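Local coordinates for glycoside hydrolase family protein (Novosphingobium sp. PP1Y, PDB 6Q2F) that probably hydrolyses alpha-L-rhamnosidic bonds, releasing terminal L-rhamnose from rhamnosylated substrates, as an alpha-L-rhamnosidase of a glycoside hydrolase family, at residues 70-83 with 701-715. Sequence-based numbering, arbitrary orientation.
Sequences GIRKDLEWMKRVGI and FNRQESWAEMARPWV
On the outer side of a (beta/alpha)8, TIM-type barrel, Trp77 of helix 68-81, which links the parallel strands 56-62 and 85-91, is set into the loop 701-711 that leads to helix 712-726. With CG anti to the backbone N (chi1 171°), its indole leaves the helix for the loop. NE1 donates a nearly straight bond to Ala708 O (3.0 Å), in the ring plane but well above the carbonyl plane. Arg703 CA lies over one face, a CH-pi contact 3.9 Å from the five-membered-ring centroid; Val81 CG1 borders the opposite face. The far edge makes a T-shaped stack on Phe701, CH2 standing over the ring centre with the planes at 73°. Replacing the indole by an alanine is likely to leave a gap between helix and loop and Ala708 O without this donor.

Two salt bridges join the same segments. By the indole edge, Arg80 grips Glu709 side-on, NE to OE2 (2.9 Å) and NH2 to OE1 (2.8 Å), the two planes 28° apart. Arg703 NE meets Asp74 OD1 at 2.8 Å, while Lys73 CB sits over the guanidinium face; His682 and Trp59 hold Asp74 OD2, and Asp686 pairs with both Arg703 and Lys73, which would offset their like charges. A water joins Arg703 N to Asp74 OD1, the latter bond weak. At the helix C-terminus, a Schellman motif at Gly82, Arg712 NH1 donates to Arg80 O (2.8 Å) and Val715 CG1 lies beside Gly82 O.

Behind the helix, Leu75 and Met78 rest on strand 56-62 and Leu75 also reaches helix 108-124, whereas Trp714 turns to helix 657-670.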
loop_
_atom_site.group_PDB
_atom_site.type_symbol
_atom_site.label_atom_id
_atom_site.label_comp_id
_atom_site.label_asym_id
_atom_site.label_seq_id
_atom_site.Cartn_x
_atom_site.Cartn_y
_atom_site.Cartn_z
ATOM N N GLY A 70 -5.525 30.745 -9.600
ATOM C CA GLY A 70 -5.491 29.894 -8.432
ATOM C C GLY A 70 -4.227 29.057 -8.340
ATOM O O GLY A 70 -3.738 28.792 -7.238
ATOM N N ILE A 71 -3.690 28.629 -9.484
ATOM C CA ILE A 71 -2.479 27.819 -9.497
ATOM C C ILE A 71 -1.325 28.592 -8.871
ATOM O O ILE A 71 -0.556 28.057 -8.057
ATOM C CB ILE A 71 -2.150 27.390 -10.934
ATOM C CG1 ILE A 71 -3.167 26.352 -11.431
ATOM C CG2 ILE A 71 -0.718 26.849 -11.022
ATOM C CD1 ILE A 71 -3.051 26.043 -12.928
ATOM N N ARG A 72 -1.187 29.865 -9.244
ATOM C CA ARG A 72 -0.138 30.694 -8.675
ATOM C C ARG A 72 -0.313 30.855 -7.173
ATOM O O ARG A 72 0.657 30.714 -6.418
ATOM C CB ARG A 72 -0.120 32.053 -9.366
ATOM C CG ARG A 72 0.634 33.142 -8.592
ATOM C CD ARG A 72 1.000 34.283 -9.561
ATOM N NE ARG A 72 2.084 33.868 -10.453
ATOM C CZ ARG A 72 2.406 34.471 -11.590
ATOM N NH1 ARG A 72 1.712 35.518 -12.024
ATOM N NH2 ARG A 72 3.424 34.016 -12.298
ATOM N N LYS A 73 -1.542 31.165 -6.720
ATOM C CA LYS A 73 -1.773 31.340 -5.290
ATOM C C LYS A 73 -1.575 30.030 -4.529
ATOM O O LYS A 73 -1.073 30.037 -3.400
ATOM C CB LYS A 73 -3.167 31.906 -5.044
ATOM C CG LYS A 73 -3.352 33.325 -5.576
ATOM C CD LYS A 73 -4.835 33.659 -5.754
ATOM C CE LYS A 73 -5.037 35.129 -6.086
ATOM N NZ LYS A 73 -6.501 35.437 -6.267
ATOM N N ASP A 74 -1.977 28.899 -5.122
ATOM C CA ASP A 74 -1.642 27.600 -4.532
ATOM C C ASP A 74 -0.141 27.452 -4.348
ATOM O O ASP A 74 0.334 27.098 -3.259
ATOM C CB ASP A 74 -2.142 26.458 -5.409
ATOM C CG ASP A 74 -3.636 26.244 -5.317
ATOM O OD1 ASP A 74 -4.306 26.945 -4.532
ATOM O OD2 ASP A 74 -4.127 25.343 -6.031
ATOM N N LEU A 75 0.628 27.679 -5.417
ATOM C CA LEU A 75 2.051 27.371 -5.333
ATOM C C LEU A 75 2.789 28.412 -4.500
ATOM O O LEU A 75 3.781 28.082 -3.841
ATOM C CB LEU A 75 2.647 27.243 -6.733
ATOM C CG LEU A 75 2.575 25.836 -7.349
ATOM C CD1 LEU A 75 1.138 25.338 -7.470
ATOM C CD2 LEU A 75 3.279 25.796 -8.700
ATOM N N GLU A 76 2.303 29.653 -4.481
ATOM C CA GLU A 76 2.889 30.638 -3.580
ATOM C C GLU A 76 2.582 30.299 -2.124
ATOM O O GLU A 76 3.420 30.532 -1.246
ATOM C CB GLU A 76 2.391 32.050 -3.917
ATOM C CG GLU A 76 2.947 32.616 -5.237
ATOM C CD GLU A 76 2.252 33.897 -5.645
ATOM O OE1 GLU A 76 2.863 34.681 -6.399
ATOM O OE2 GLU A 76 1.110 34.117 -5.207
ATOM N N TRP A 77 1.385 29.763 -1.841
ATOM C CA TRP A 77 1.091 29.303 -0.485
ATOM C C TRP A 77 2.053 28.194 -0.059
ATOM O O TRP A 77 2.583 28.208 1.056
ATOM C CB TRP A 77 -0.355 28.821 -0.373
ATOM C CG TRP A 77 -0.601 28.135 0.947
ATOM C CD1 TRP A 77 -0.686 28.728 2.172
ATOM C CD2 TRP A 77 -0.745 26.724 1.180
ATOM N NE1 TRP A 77 -0.883 27.776 3.154
ATOM C CE2 TRP A 77 -0.927 26.541 2.567
ATOM C CE3 TRP A 77 -0.740 25.609 0.356
ATOM C CZ2 TRP A 77 -1.108 25.279 3.140
ATOM C CZ3 TRP A 77 -0.919 24.352 0.926
ATOM C CH2 TRP A 77 -1.102 24.196 2.300
HETATM N N MSE A 78 2.316 27.247 -0.952
HETATM C CA MSE A 78 3.185 26.107 -0.675
HETATM C C MSE A 78 4.587 26.560 -0.342
HETATM O O MSE A 78 5.237 25.990 0.534
HETATM C CB MSE A 78 3.225 25.153 -1.864
HETATM C CG MSE A 78 1.948 24.369 -2.092
HETATM SE SE MSE A 78 2.038 23.292 -3.767
HETATM C CE MSE A 78 0.169 22.758 -3.889
ATOM N N LYS A 79 5.070 27.578 -1.057
ATOM C CA LYS A 79 6.362 28.158 -0.698
ATOM C C LYS A 79 6.322 28.774 0.693
ATOM O O LYS A 79 7.209 28.504 1.508
ATOM C CB LYS A 79 6.810 29.192 -1.728
ATOM C CG LYS A 79 7.217 28.571 -3.039
ATOM C CD LYS A 79 8.283 27.497 -2.813
ATOM C CE LYS A 79 9.597 28.096 -2.367
ATOM N NZ LYS A 79 10.656 27.060 -2.477
ATOM N N ARG A 80 5.299 29.596 0.988
ATOM C CA ARG A 80 5.224 30.239 2.308
ATOM C C ARG A 80 5.306 29.209 3.422
ATOM O O ARG A 80 5.956 29.428 4.450
ATOM C CB ARG A 80 3.924 31.041 2.470
ATOM C CG ARG A 80 3.885 32.392 1.790
ATOM C CD ARG A 80 2.781 33.304 2.398
ATOM N NE ARG A 80 1.415 32.823 2.195
ATOM C CZ ARG A 80 0.815 32.767 1.008
ATOM N NH1 ARG A 80 1.476 33.137 -0.090
ATOM N NH2 ARG A 80 -0.446 32.344 0.916
ATOM N N VAL A 81 4.654 28.065 3.218
ATOM C CA VAL A 81 4.454 27.060 4.248
ATOM C C VAL A 81 5.557 25.997 4.246
ATOM O O VAL A 81 5.555 25.104 5.099
ATOM C CB VAL A 81 3.090 26.361 4.087
ATOM C CG1 VAL A 81 1.956 27.354 4.285
ATOM C CG2 VAL A 81 2.993 25.695 2.723
ATOM N N GLY A 82 6.513 26.082 3.319
ATOM C CA GLY A 82 7.669 25.207 3.288
ATOM C C GLY A 82 7.482 23.871 2.598
ATOM O O GLY A 82 8.221 22.931 2.898
ATOM N N ILE A 83 6.532 23.755 1.693
ATOM C CA ILE A 83 6.292 22.514 0.974
ATOM C C ILE A 83 7.328 22.401 -0.132
ATOM O O ILE A 83 7.719 23.408 -0.725
ATOM C CB ILE A 83 4.851 22.497 0.441
ATOM C CG1 ILE A 83 3.888 22.057 1.544
ATOM C CG2 ILE A 83 4.718 21.612 -0.837
ATOM C CD1 ILE A 83 2.455 22.468 1.281
ATOM N N PHE A 701 -5.559 20.011 2.960
ATOM C CA PHE A 701 -4.375 20.818 3.269
ATOM C C PHE A 701 -4.031 21.722 2.086
ATOM O O PHE A 701 -3.103 21.466 1.322
ATOM C CB PHE A 701 -3.223 19.882 3.627
ATOM C CG PHE A 701 -1.996 20.578 4.109
ATOM C CD1 PHE A 701 -2.060 21.455 5.181
ATOM C CD2 PHE A 701 -0.771 20.323 3.521
ATOM C CE1 PHE A 701 -0.908 22.081 5.651
ATOM C CE2 PHE A 701 0.375 20.948 3.974
ATOM C CZ PHE A 701 0.307 21.824 5.043
ATOM N N ASN A 702 -4.801 22.806 1.931
ATOM C CA ASN A 702 -4.532 23.795 0.890
ATOM C C ASN A 702 -4.700 25.193 1.483
ATOM O O ASN A 702 -4.907 25.359 2.690
ATOM C CB ASN A 702 -5.412 23.589 -0.356
ATOM C CG ASN A 702 -6.916 23.758 -0.074
ATOM O OD1 ASN A 702 -7.334 24.440 0.867
ATOM N ND2 ASN A 702 -7.730 23.122 -0.908
ATOM N N ARG A 703 -4.586 26.213 0.629
ATOM C CA ARG A 703 -4.532 27.590 1.109
ATOM C C ARG A 703 -5.847 28.074 1.694
ATOM O O ARG A 703 -5.867 29.132 2.345
ATOM C CB ARG A 703 -4.112 28.520 -0.019
ATOM C CG ARG A 703 -5.028 28.524 -1.256
ATOM C CD ARG A 703 -4.424 29.469 -2.249
ATOM N NE ARG A 703 -5.080 29.420 -3.551
ATOM C CZ ARG A 703 -6.013 30.286 -3.909
ATOM N NH1 ARG A 703 -6.375 31.231 -3.044
ATOM N NH2 ARG A 703 -6.585 30.196 -5.103
ATOM N N GLN A 704 -6.937 27.347 1.469
ATOM C CA GLN A 704 -8.220 27.650 2.084
ATOM C C GLN A 704 -8.378 27.028 3.470
ATOM O O GLN A 704 -9.330 27.369 4.175
ATOM C CB GLN A 704 -9.364 27.162 1.174
ATOM C CG GLN A 704 -9.403 27.789 -0.226
ATOM C CD GLN A 704 -9.782 29.261 -0.223
ATOM O OE1 GLN A 704 -9.212 30.070 0.496
ATOM N NE2 GLN A 704 -10.751 29.610 -1.048
ATOM N N GLU A 705 -7.495 26.098 3.873
ATOM C CA GLU A 705 -7.569 25.573 5.235
ATOM C C GLU A 705 -7.561 26.728 6.235
ATOM O O GLU A 705 -6.910 27.751 6.014
ATOM C CB GLU A 705 -6.403 24.602 5.492
ATOM C CG GLU A 705 -6.368 23.910 6.878
ATOM C CD GLU A 705 -7.635 23.129 7.221
ATOM O OE1 GLU A 705 -8.651 23.759 7.588
ATOM O OE2 GLU A 705 -7.621 21.883 7.153
ATOM N N SER A 706 -8.314 26.575 7.328
ATOM C CA SER A 706 -8.465 27.684 8.273
ATOM C C SER A 706 -7.122 28.086 8.880
ATOM O O SER A 706 -6.822 29.277 9.020
ATOM C CB SER A 706 -9.467 27.318 9.371
ATOM O OG SER A 706 -9.237 26.014 9.863
ATOM N N TRP A 707 -6.282 27.107 9.210
ATOM C CA TRP A 707 -4.966 27.377 9.772
ATOM C C TRP A 707 -3.869 27.385 8.708
ATOM O O TRP A 707 -2.683 27.260 9.047
ATOM C CB TRP A 707 -4.647 26.355 10.868
ATOM C CG TRP A 707 -4.917 24.925 10.472
ATOM C CD1 TRP A 707 -6.120 24.276 10.524
ATOM C CD2 TRP A 707 -3.965 23.966 9.987
ATOM N NE1 TRP A 707 -5.979 22.972 10.087
ATOM C CE2 TRP A 707 -4.664 22.758 9.757
ATOM C CE3 TRP A 707 -2.591 24.006 9.736
ATOM C CZ2 TRP A 707 -4.033 21.596 9.281
ATOM C CZ3 TRP A 707 -1.967 22.860 9.268
ATOM C CH2 TRP A 707 -2.693 21.665 9.039
ATOM N N ALA A 708 -4.244 27.550 7.436
ATOM C CA ALA A 708 -3.283 27.385 6.349
ATOM C C ALA A 708 -2.133 28.378 6.452
ATOM O O ALA A 708 -0.979 28.030 6.178
ATOM C CB ALA A 708 -3.980 27.534 5.005
ATOM N N GLU A 709 -2.416 29.626 6.830
ATOM C CA GLU A 709 -1.314 30.572 6.924
ATOM C C GLU A 709 -0.500 30.391 8.198
ATOM O O GLU A 709 0.444 31.149 8.429
ATOM C CB GLU A 709 -1.829 32.002 6.816
ATOM C CG GLU A 709 -2.461 32.295 5.454
ATOM C CD GLU A 709 -1.512 32.014 4.293
ATOM O OE1 GLU A 709 -2.010 31.651 3.193
ATOM O OE2 GLU A 709 -0.284 32.144 4.470
HETATM N N MSE A 710 -0.824 29.403 9.016
HETATM C CA MSE A 710 0.019 29.089 10.158
HETATM C C MSE A 710 0.540 27.654 10.120
HETATM O O MSE A 710 0.865 27.087 11.148
HETATM C CB MSE A 710 -0.737 29.356 11.461
HETATM C CG MSE A 710 -0.849 30.851 11.780
HETATM SE SE MSE A 710 -1.973 31.248 13.352
HETATM C CE MSE A 710 -1.214 29.891 14.571
ATOM N N ALA A 711 0.638 27.065 8.920
ATOM C CA ALA A 711 1.068 25.673 8.796
ATOM C C ALA A 711 2.574 25.504 8.677
ATOM O O ALA A 711 3.055 24.366 8.713
ATOM C CB ALA A 711 0.393 25.019 7.587
ATOM N N ARG A 712 3.326 26.584 8.512
ATOM C CA ARG A 712 4.771 26.462 8.317
ATOM C C ARG A 712 5.467 25.710 9.451
ATOM O O ARG A 712 6.302 24.843 9.144
ATOM C CB ARG A 712 5.382 27.863 8.115
ATOM C CG ARG A 712 6.921 27.920 8.003
ATOM C CD ARG A 712 7.390 27.223 6.760
ATOM N NE ARG A 712 8.834 27.324 6.549
ATOM C CZ ARG A 712 9.406 27.951 5.527
ATOM N NH1 ARG A 712 8.659 28.537 4.592
ATOM N NH2 ARG A 712 10.729 27.967 5.434
ATOM N N PRO A 713 5.187 25.968 10.745
ATOM C CA PRO A 713 5.857 25.178 11.794
ATOM C C PRO A 713 5.559 23.695 11.698
ATOM O O PRO A 713 6.456 22.884 11.922
ATOM C CB PRO A 713 5.318 25.783 13.103
ATOM C CG PRO A 713 4.935 27.189 12.726
ATOM C CD PRO A 713 4.351 27.029 11.324
ATOM N N TRP A 714 4.324 23.326 11.348
ATOM C CA TRP A 714 3.975 21.919 11.130
ATOM C C TRP A 714 4.787 21.327 9.981
ATOM O O TRP A 714 5.381 20.256 10.115
ATOM C CB TRP A 714 2.459 21.818 10.873
ATOM C CG TRP A 714 1.894 20.514 10.295
ATOM C CD1 TRP A 714 1.162 20.387 9.140
ATOM C CD2 TRP A 714 1.995 19.181 10.846
ATOM N NE1 TRP A 714 0.803 19.073 8.945
ATOM C CE2 TRP A 714 1.288 18.315 9.979
ATOM C CE3 TRP A 714 2.601 18.642 11.986
ATOM C CZ2 TRP A 714 1.191 16.939 10.204
ATOM C CZ3 TRP A 714 2.498 17.260 12.213
ATOM C CH2 TRP A 714 1.804 16.436 11.327
ATOM N N VAL A 715 4.855 22.026 8.847
ATOM C CA VAL A 715 5.636 21.516 7.722
ATOM C C VAL A 715 7.118 21.461 8.090
ATOM O O VAL A 715 7.834 20.532 7.694
ATOM C CB VAL A 715 5.370 22.366 6.465
ATOM C CG1 VAL A 715 6.203 21.875 5.284
ATOM C CG2 VAL A 715 3.866 22.334 6.109
HETATM O O HOH W 1 -3.704 25.908 -2.042
#